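Local structure of RNA-dependent RNA polymerase (Qualyub virus, 6DX1) at residues L111-K119 / Q128-N136; C41-F49 / L143-F153. The protein carries a viral ovarian tumour (OTU) domain, the part described here, a cysteine protease that acts as a deubiquitinase and probably removes ubiquitin from host proteins. All blocks are in the same frame, centred on the assembly; numbering follows the deposited sequence.

Contact 1 of 2, residues L111-K119 / Q128-N136; sequences LKLTVIFWK and QGIRWGDGN
Phe117 and Trp132 each set CG beside the backbone N and opposite the carbonyl carbon (chi1 -62° and -69°), which brings both rings together on one face of the sheet. The indole turns the edge of its six-membered ring to the face of Phe117, the planes inclined at 57°, with Trp132 CZ3 lying 3.6 Å above the centre of the phenyl plane. Another part of the indole edge rests near the carbonyl of Val115, where Trp132 CE3 lies 3.5 Å from Val115 O. The CG2 branch of Ile130 adds to this apolar side, 3.5 Å from Phe117 CB; a beta-branched chain suits the extended strand and puts a methyl directly alongside its neighbour.

The two strands are the arms of a beta hairpin, 114-120 with 125-132, in the central mixed sheet of the OTU domain. Val115 with Trp132 and Phe117 with Ile130 are hydrogen-bonded antiparallel pairs. Helix 101-111 packs on the Phe117 and Trp132 side, touching both through Ala104.

On the other face, Gly129 has no side chain, so the six-membered ring of Trp118 can come obliquely against the partner backbone, CE3 4.1 Å from Gly129 CA, where a CB would be tight against CZ3. Trp118 NE1 is satisfied by Asn142. Farther along, the turn after the second strand folds back on Thr114, whose OG1 accepts a bond from Gly135 N at 2.8 Å. Bare backbone at Gly133 and Gly135 lets the chain pass this close to the hydroxyl, and the backbone angles of Gly133, with positive phi, would press any CB against the preceding carbonyl oxygen. Thr114 CG2 meets the aliphatic stem of Arg131, 3.6 Å from its CG. The bend at chi3 helps carry the guanidinium back to the turn, where NH1 donates to Gly135 O at 3.0 Å with that oxygen in the guanidinium plane; NE bonds Ser18, and Trp10 adds a cation-pi contact.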
# COMPACT_ATOMS: atom_id res chain seq x y z
N LEU A 111 -7.57 -1.91 -8.70
CA LEU A 111 -6.75 -2.84 -9.46
C LEU A 111 -7.17 -4.29 -9.27
O LEU A 111 -6.69 -5.15 -10.02
CB LEU A 111 -5.27 -2.69 -9.05
CG LEU A 111 -4.71 -1.28 -9.25
CD1 LEU A 111 -3.35 -1.17 -8.59
CD2 LEU A 111 -4.61 -0.94 -10.74
N LYS A 112 -8.04 -4.57 -8.30
CA LYS A 112 -8.51 -5.93 -8.01
C LYS A 112 -7.35 -6.85 -7.67
O LYS A 112 -7.22 -7.97 -8.17
CB LYS A 112 -9.34 -6.47 -9.18
CG LYS A 112 -10.54 -5.60 -9.54
CD LYS A 112 -11.56 -5.59 -8.41
CE LYS A 112 -12.92 -5.09 -8.89
NZ LYS A 112 -13.13 -3.64 -8.65
N LEU A 113 -6.48 -6.37 -6.79
CA LEU A 113 -5.42 -7.21 -6.25
C LEU A 113 -5.19 -6.83 -4.80
O LEU A 113 -5.81 -5.90 -4.27
CB LEU A 113 -4.13 -7.09 -7.06
CG LEU A 113 -3.72 -5.70 -7.51
CD1 LEU A 113 -3.37 -4.78 -6.36
CD2 LEU A 113 -2.54 -5.81 -8.46
N THR A 114 -4.28 -7.54 -4.18
CA THR A 114 -3.99 -7.36 -2.77
C THR A 114 -2.82 -6.40 -2.60
O THR A 114 -1.89 -6.39 -3.42
CB THR A 114 -3.71 -8.73 -2.15
OG1 THR A 114 -4.90 -9.53 -2.29
CG2 THR A 114 -3.30 -8.63 -0.69
N VAL A 115 -2.87 -5.57 -1.56
CA VAL A 115 -1.79 -4.66 -1.20
C VAL A 115 -1.35 -5.01 0.22
O VAL A 115 -2.20 -5.11 1.11
CB VAL A 115 -2.24 -3.19 -1.28
CG1 VAL A 115 -1.11 -2.24 -0.86
CG2 VAL A 115 -2.74 -2.84 -2.68
N ILE A 116 -0.05 -5.19 0.43
CA ILE A 116 0.48 -5.56 1.74
C ILE A 116 1.58 -4.59 2.15
O ILE A 116 2.48 -4.29 1.35
CB ILE A 116 1.02 -7.00 1.76
CG1 ILE A 116 -0.05 -7.97 1.27
CG2 ILE A 116 1.44 -7.37 3.19
CD1 ILE A 116 0.51 -9.40 1.09
N PHE A 117 1.50 -4.09 3.38
CA PHE A 117 2.57 -3.33 4.03
C PHE A 117 3.30 -4.26 4.98
O PHE A 117 2.71 -4.74 5.96
CB PHE A 117 2.04 -2.16 4.86
CG PHE A 117 1.28 -1.09 4.10
CD1 PHE A 117 1.18 -1.08 2.71
CD2 PHE A 117 0.66 -0.06 4.82
CE1 PHE A 117 0.48 -0.06 2.05
CE2 PHE A 117 -0.04 0.96 4.17
CZ PHE A 117 -0.13 0.96 2.80
N TRP A 118 4.60 -4.45 4.76
CA TRP A 118 5.42 -5.31 5.61
C TRP A 118 6.30 -4.42 6.49
O TRP A 118 7.19 -3.72 5.98
CB TRP A 118 6.28 -6.24 4.75
CG TRP A 118 5.53 -7.19 3.85
CD1 TRP A 118 5.42 -7.12 2.48
CD2 TRP A 118 4.84 -8.38 4.24
NE1 TRP A 118 4.70 -8.21 2.00
CE2 TRP A 118 4.33 -8.99 3.07
CE3 TRP A 118 4.59 -9.00 5.48
CZ2 TRP A 118 3.59 -10.18 3.10
CZ3 TRP A 118 3.86 -10.18 5.51
CH2 TRP A 118 3.37 -10.76 4.33
N LYS A 119 6.07 -4.47 7.80
CA LYS A 119 6.77 -3.59 8.74
C LYS A 119 8.20 -4.05 8.98
O LYS A 119 8.43 -5.21 9.35
CB LYS A 119 6.01 -3.56 10.07
CG LYS A 119 6.70 -2.73 11.16
CD LYS A 119 5.99 -2.91 12.50
CE LYS A 119 6.56 -1.96 13.55
NZ LYS A 119 6.01 -2.28 14.89
N GLN A 128 5.65 -7.58 11.07
CA GLN A 128 4.20 -7.45 10.99
C GLN A 128 3.79 -7.21 9.54
O GLN A 128 4.57 -6.71 8.73
CB GLN A 128 3.67 -6.27 11.82
CG GLN A 128 3.98 -6.28 13.28
CD GLN A 128 3.34 -5.10 13.99
OE1 GLN A 128 2.38 -4.49 13.48
NE2 GLN A 128 3.84 -4.77 15.17
N GLY A 129 2.53 -7.53 9.25
CA GLY A 129 1.94 -7.19 7.97
C GLY A 129 0.55 -6.62 8.17
O GLY A 129 -0.16 -6.96 9.12
N ILE A 130 0.17 -5.71 7.27
CA ILE A 130 -1.21 -5.27 7.17
C ILE A 130 -1.58 -5.36 5.70
O ILE A 130 -0.77 -5.04 4.82
CB ILE A 130 -1.43 -3.85 7.75
CG1 ILE A 130 -2.89 -3.43 7.63
CG2 ILE A 130 -0.54 -2.84 7.09
CD1 ILE A 130 -3.32 -2.48 8.75
N ARG A 131 -2.79 -5.85 5.43
CA ARG A 131 -3.13 -6.31 4.10
C ARG A 131 -4.51 -5.79 3.71
O ARG A 131 -5.42 -5.77 4.55
CB ARG A 131 -3.10 -7.85 4.08
CG ARG A 131 -3.76 -8.54 2.92
CD ARG A 131 -3.66 -10.06 3.16
NE ARG A 131 -4.67 -10.57 4.09
CZ ARG A 131 -5.25 -11.76 3.95
NH1 ARG A 131 -4.90 -12.54 2.94
NH2 ARG A 131 -6.18 -12.17 4.82
N TRP A 132 -4.65 -5.37 2.45
CA TRP A 132 -5.95 -5.04 1.87
C TRP A 132 -6.21 -6.03 0.74
O TRP A 132 -5.45 -6.05 -0.24
CB TRP A 132 -6.00 -3.59 1.34
CG TRP A 132 -5.95 -2.59 2.44
CD1 TRP A 132 -7.01 -1.93 2.97
CD2 TRP A 132 -4.79 -2.15 3.16
NE1 TRP A 132 -6.59 -1.10 3.98
CE2 TRP A 132 -5.24 -1.22 4.12
CE3 TRP A 132 -3.42 -2.45 3.08
CZ2 TRP A 132 -4.36 -0.58 5.00
CZ3 TRP A 132 -2.55 -1.81 3.96
CH2 TRP A 132 -3.03 -0.89 4.91
N GLY A 133 -7.26 -6.83 0.88
CA GLY A 133 -7.54 -7.93 -0.03
C GLY A 133 -7.22 -9.28 0.59
O GLY A 133 -6.66 -9.38 1.68
N ASP A 134 -7.55 -10.34 -0.16
CA ASP A 134 -7.52 -11.70 0.36
C ASP A 134 -6.37 -12.55 -0.19
O ASP A 134 -6.32 -13.76 0.09
CB ASP A 134 -8.84 -12.42 0.06
CG ASP A 134 -10.00 -11.85 0.85
OD1 ASP A 134 -10.87 -11.20 0.24
OD2 ASP A 134 -10.04 -12.06 2.08
N GLY A 135 -5.46 -11.97 -0.96
CA GLY A 135 -4.41 -12.75 -1.58
C GLY A 135 -3.21 -12.96 -0.67
O GLY A 135 -3.15 -12.49 0.47
N ASN A 136 -2.25 -13.71 -1.18
CA ASN A 136 -0.98 -13.86 -0.51
C ASN A 136 0.05 -12.99 -1.23
O ASN A 136 -0.25 -12.30 -2.21
CB ASN A 136 -0.56 -15.33 -0.45
CG ASN A 136 -0.38 -15.96 -1.82
OD1 ASN A 136 0.23 -15.38 -2.72
ND2 ASN A 136 -0.88 -17.18 -1.96

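Contact 2 of 2, residues C41-F49 / L143-F153; sequences CFFRAVSTF and LLHIQFDHFDF
Helix 41-49 runs almost parallel to strand 150-153, 8° between their directions and 7.0 Å between axes, and comes close enough at Ala45 for its CA to lie 4.9 Å from that of Phe153. A methyl group suits this near approach: Ala45 CB touches Leu143 CD2 at 3.6 Å. At the first turn of the helix, Cys41 holds SG between its own backbone N and carbonyl carbon (chi1 56°), a rotation that points the sulfur at the strand, where it accepts a bond from Phe151 N at 3.4 Å. Its CB is 3.6 Å from His150 ND1, and the sulfur sits obliquely to the imidazole and at the edge of the Phe151 ring.

On its far side the same imidazole donates from NE2 to Asp152 OD2 at 2.7 Å, the oxygen being met from above its carboxylate plane; OD2 also accepts from Thr35 N, so two bonds fix it and Asp152 in turn sets the rotation of His150. A cysteine at the start of a helix beside a His-x-Asp strand is consistent with the Cys-His-Asp catalytic triad of OTU proteases.

Aromatic side chains make up much of the rest. Phe42 directs its ring edge at the face of Phe151 in a T-shaped pair, planes 81° apart, while the Leu143 side chain crosses that of Phe42 at about a right angle, CD1 meeting CD1. Phe153 reaches along the helix instead: Thr48 CG2 approaches its CD2 at 3.5 Å, and Phe49 CB its CE1 at 3.7 Å. The bond from Thr48 OG1 back to Arg44 O holds the rotation that turns CG2 to the ring.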
# COMPACT_ATOMS: atom_id res chain seq x y z
N CYS A 41 6.50 8.73 -1.37
CA CYS A 41 7.11 7.40 -1.48
C CYS A 41 6.08 6.28 -1.67
O CYS A 41 6.35 5.31 -2.39
CB CYS A 41 7.98 7.13 -0.26
SG CYS A 41 7.10 7.28 1.31
N PHE A 42 4.91 6.37 -1.02
CA PHE A 42 3.88 5.34 -1.23
C PHE A 42 3.52 5.25 -2.72
O PHE A 42 3.53 4.16 -3.31
CB PHE A 42 2.62 5.63 -0.40
CG PHE A 42 1.46 4.75 -0.78
CD1 PHE A 42 1.29 3.52 -0.16
CD2 PHE A 42 0.58 5.11 -1.78
CE1 PHE A 42 0.25 2.67 -0.53
CE2 PHE A 42 -0.45 4.26 -2.17
CZ PHE A 42 -0.62 3.04 -1.53
N PHE A 43 3.22 6.39 -3.33
CA PHE A 43 2.85 6.42 -4.74
C PHE A 43 4.01 6.05 -5.64
O PHE A 43 3.81 5.49 -6.73
CB PHE A 43 2.32 7.82 -5.08
CG PHE A 43 1.10 8.20 -4.29
CD1 PHE A 43 -0.12 7.60 -4.57
CD2 PHE A 43 1.18 9.15 -3.27
CE1 PHE A 43 -1.26 7.95 -3.85
CE2 PHE A 43 0.05 9.50 -2.54
CZ PHE A 43 -1.18 8.90 -2.83
N ARG A 44 5.24 6.37 -5.21
CA ARG A 44 6.42 5.97 -5.97
C ARG A 44 6.57 4.45 -5.99
O ARG A 44 6.95 3.87 -7.02
CB ARG A 44 7.67 6.61 -5.36
CG ARG A 44 7.75 8.10 -5.56
CD ARG A 44 8.92 8.70 -4.78
NE ARG A 44 8.94 10.13 -5.04
CZ ARG A 44 9.39 10.66 -6.18
NH1 ARG A 44 9.89 9.87 -7.13
NH2 ARG A 44 9.34 11.97 -6.36
N ALA A 45 6.29 3.80 -4.86
CA ALA A 45 6.40 2.35 -4.80
C ALA A 45 5.35 1.70 -5.70
O ALA A 45 5.66 0.76 -6.43
CB ALA A 45 6.25 1.88 -3.35
N VAL A 46 4.11 2.19 -5.65
CA VAL A 46 3.08 1.63 -6.51
C VAL A 46 3.39 1.91 -7.97
O VAL A 46 3.19 1.05 -8.85
CB VAL A 46 1.69 2.15 -6.11
CG1 VAL A 46 0.62 1.61 -7.07
CG2 VAL A 46 1.38 1.75 -4.65
N SER A 47 3.92 3.11 -8.26
CA SER A 47 4.35 3.41 -9.63
C SER A 47 5.40 2.41 -10.12
O SER A 47 5.37 1.99 -11.28
CB SER A 47 4.90 4.84 -9.70
OG SER A 47 5.36 5.14 -11.02
N THR A 48 6.33 2.01 -9.25
CA THR A 48 7.32 1.02 -9.66
C THR A 48 6.66 -0.29 -10.04
O THR A 48 7.06 -0.94 -11.02
CB THR A 48 8.35 0.83 -8.54
OG1 THR A 48 8.91 2.11 -8.21
CG2 THR A 48 9.47 -0.10 -8.99
N PHE A 49 5.61 -0.68 -9.30
CA PHE A 49 4.88 -1.91 -9.63
C PHE A 49 4.19 -1.81 -10.98
O PHE A 49 4.25 -2.74 -11.80
CB PHE A 49 3.85 -2.20 -8.53
CG PHE A 49 2.95 -3.36 -8.86
CD1 PHE A 49 3.33 -4.65 -8.54
CD2 PHE A 49 1.72 -3.15 -9.47
CE1 PHE A 49 2.49 -5.72 -8.84
CE2 PHE A 49 0.89 -4.22 -9.77
CZ PHE A 49 1.28 -5.50 -9.46
N LEU A 143 4.85 -3.83 -0.21
CA LEU A 143 5.61 -2.64 0.15
C LEU A 143 6.37 -2.87 1.45
O LEU A 143 5.85 -3.49 2.39
CB LEU A 143 4.69 -1.42 0.32
CG LEU A 143 3.84 -0.97 -0.87
CD1 LEU A 143 3.34 0.45 -0.62
CD2 LEU A 143 4.61 -1.04 -2.17
N LEU A 144 7.60 -2.38 1.51
CA LEU A 144 8.36 -2.42 2.75
C LEU A 144 8.06 -1.12 3.49
O LEU A 144 8.34 -0.03 2.98
CB LEU A 144 9.86 -2.57 2.49
CG LEU A 144 10.70 -2.88 3.73
CD1 LEU A 144 10.44 -4.32 4.21
CD2 LEU A 144 12.20 -2.68 3.46
N HIS A 145 7.43 -1.24 4.65
CA HIS A 145 6.96 -0.10 5.42
C HIS A 145 7.94 0.12 6.57
O HIS A 145 7.96 -0.65 7.53
CB HIS A 145 5.54 -0.36 5.94
CG HIS A 145 4.89 0.83 6.55
ND1 HIS A 145 3.73 0.73 7.29
CD2 HIS A 145 5.22 2.14 6.54
CE1 HIS A 145 3.37 1.93 7.71
NE2 HIS A 145 4.26 2.81 7.27
N ILE A 146 8.78 1.16 6.45
CA ILE A 146 9.83 1.36 7.45
C ILE A 146 9.53 2.62 8.26
O ILE A 146 8.43 3.19 8.16
CB ILE A 146 11.22 1.41 6.78
CG1 ILE A 146 11.40 2.68 5.95
CG2 ILE A 146 11.43 0.19 5.86
CD1 ILE A 146 12.80 2.81 5.37
N GLN A 147 10.48 3.07 9.08
CA GLN A 147 10.19 4.16 10.01
C GLN A 147 9.81 5.43 9.25
O GLN A 147 10.17 5.63 8.09
CB GLN A 147 11.40 4.44 10.90
CG GLN A 147 11.68 3.36 11.92
CD GLN A 147 12.77 2.43 11.47
OE1 GLN A 147 12.77 1.97 10.32
NE2 GLN A 147 13.73 2.16 12.35
N PHE A 148 9.06 6.31 9.95
CA PHE A 148 8.67 7.63 9.44
C PHE A 148 7.83 7.54 8.17
O PHE A 148 7.85 8.43 7.31
CB PHE A 148 9.91 8.52 9.24
CG PHE A 148 10.79 8.60 10.46
CD1 PHE A 148 10.33 9.22 11.62
CD2 PHE A 148 12.04 8.03 10.46
CE1 PHE A 148 11.14 9.28 12.75
CE2 PHE A 148 12.85 8.07 11.59
CZ PHE A 148 12.40 8.70 12.74
N ASP A 149 7.07 6.45 8.06
CA ASP A 149 6.11 6.24 6.99
C ASP A 149 6.75 6.27 5.61
O ASP A 149 6.12 6.67 4.63
CB ASP A 149 4.96 7.24 7.08
CG ASP A 149 3.94 6.83 8.11
OD1 ASP A 149 3.33 7.72 8.71
OD2 ASP A 149 3.79 5.60 8.34
N HIS A 150 7.99 5.82 5.53
CA HIS A 150 8.61 5.62 4.23
C HIS A 150 8.25 4.23 3.71
O HIS A 150 8.23 3.25 4.46
CB HIS A 150 10.12 5.77 4.29
CG HIS A 150 10.77 5.54 2.97
ND1 HIS A 150 10.78 6.50 1.97
CD2 HIS A 150 11.36 4.44 2.44
CE1 HIS A 150 11.37 6.00 0.90
NE2 HIS A 150 11.73 4.76 1.16
N PHE A 151 7.97 4.15 2.41
CA PHE A 151 7.65 2.89 1.73
C PHE A 151 8.65 2.64 0.62
O PHE A 151 8.87 3.52 -0.22
CB PHE A 151 6.25 2.92 1.11
CG PHE A 151 5.12 3.01 2.11
CD1 PHE A 151 4.57 1.86 2.67
CD2 PHE A 151 4.57 4.24 2.44
CE1 PHE A 151 3.51 1.95 3.57
CE2 PHE A 151 3.50 4.34 3.35
CZ PHE A 151 2.98 3.19 3.92
N ASP A 152 9.20 1.44 0.58
CA ASP A 152 9.94 0.94 -0.57
C ASP A 152 9.16 -0.20 -1.22
O ASP A 152 8.20 -0.73 -0.66
CB ASP A 152 11.33 0.48 -0.15
CG ASP A 152 12.19 1.63 0.34
OD1 ASP A 152 12.73 1.54 1.47
OD2 ASP A 152 12.33 2.63 -0.40
N PHE A 153 9.58 -0.57 -2.43
CA PHE A 153 8.88 -1.60 -3.18
C PHE A 153 9.58 -2.94 -3.03
O PHE A 153 10.81 -3.01 -2.98
CB PHE A 153 8.80 -1.22 -4.66
CG PHE A 153 8.13 -2.24 -5.53
CD1 PHE A 153 6.86 -2.72 -5.22
CD2 PHE A 153 8.74 -2.68 -6.69
CE1 PHE A 153 6.23 -3.65 -6.04
CE2 PHE A 153 8.12 -3.61 -7.52
CZ PHE A 153 6.86 -4.10 -7.19

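The centres of the two contacts lie 13 Å apart in one small domain and share its mixed sheet. Along the chain, helix 41-49 comes first, both arms of the hairpin of contact 1 follow, and strands 140-146 and 150-156 return to the helix to make contact 2. Strands 114-120 and 140-146 are parallel neighbours, bonded for example between Trp118 and Leu143. Side chains continue the connection: Phe117 of contact 1 meets the Phe151 ring, CD2 to CE1 3.7 Å, and packs edge-to-face with His145. The hairpin thus lies against strand 140-146, whose partner 150-156 brings His150 and Asp152 to Cys41, the probable active site.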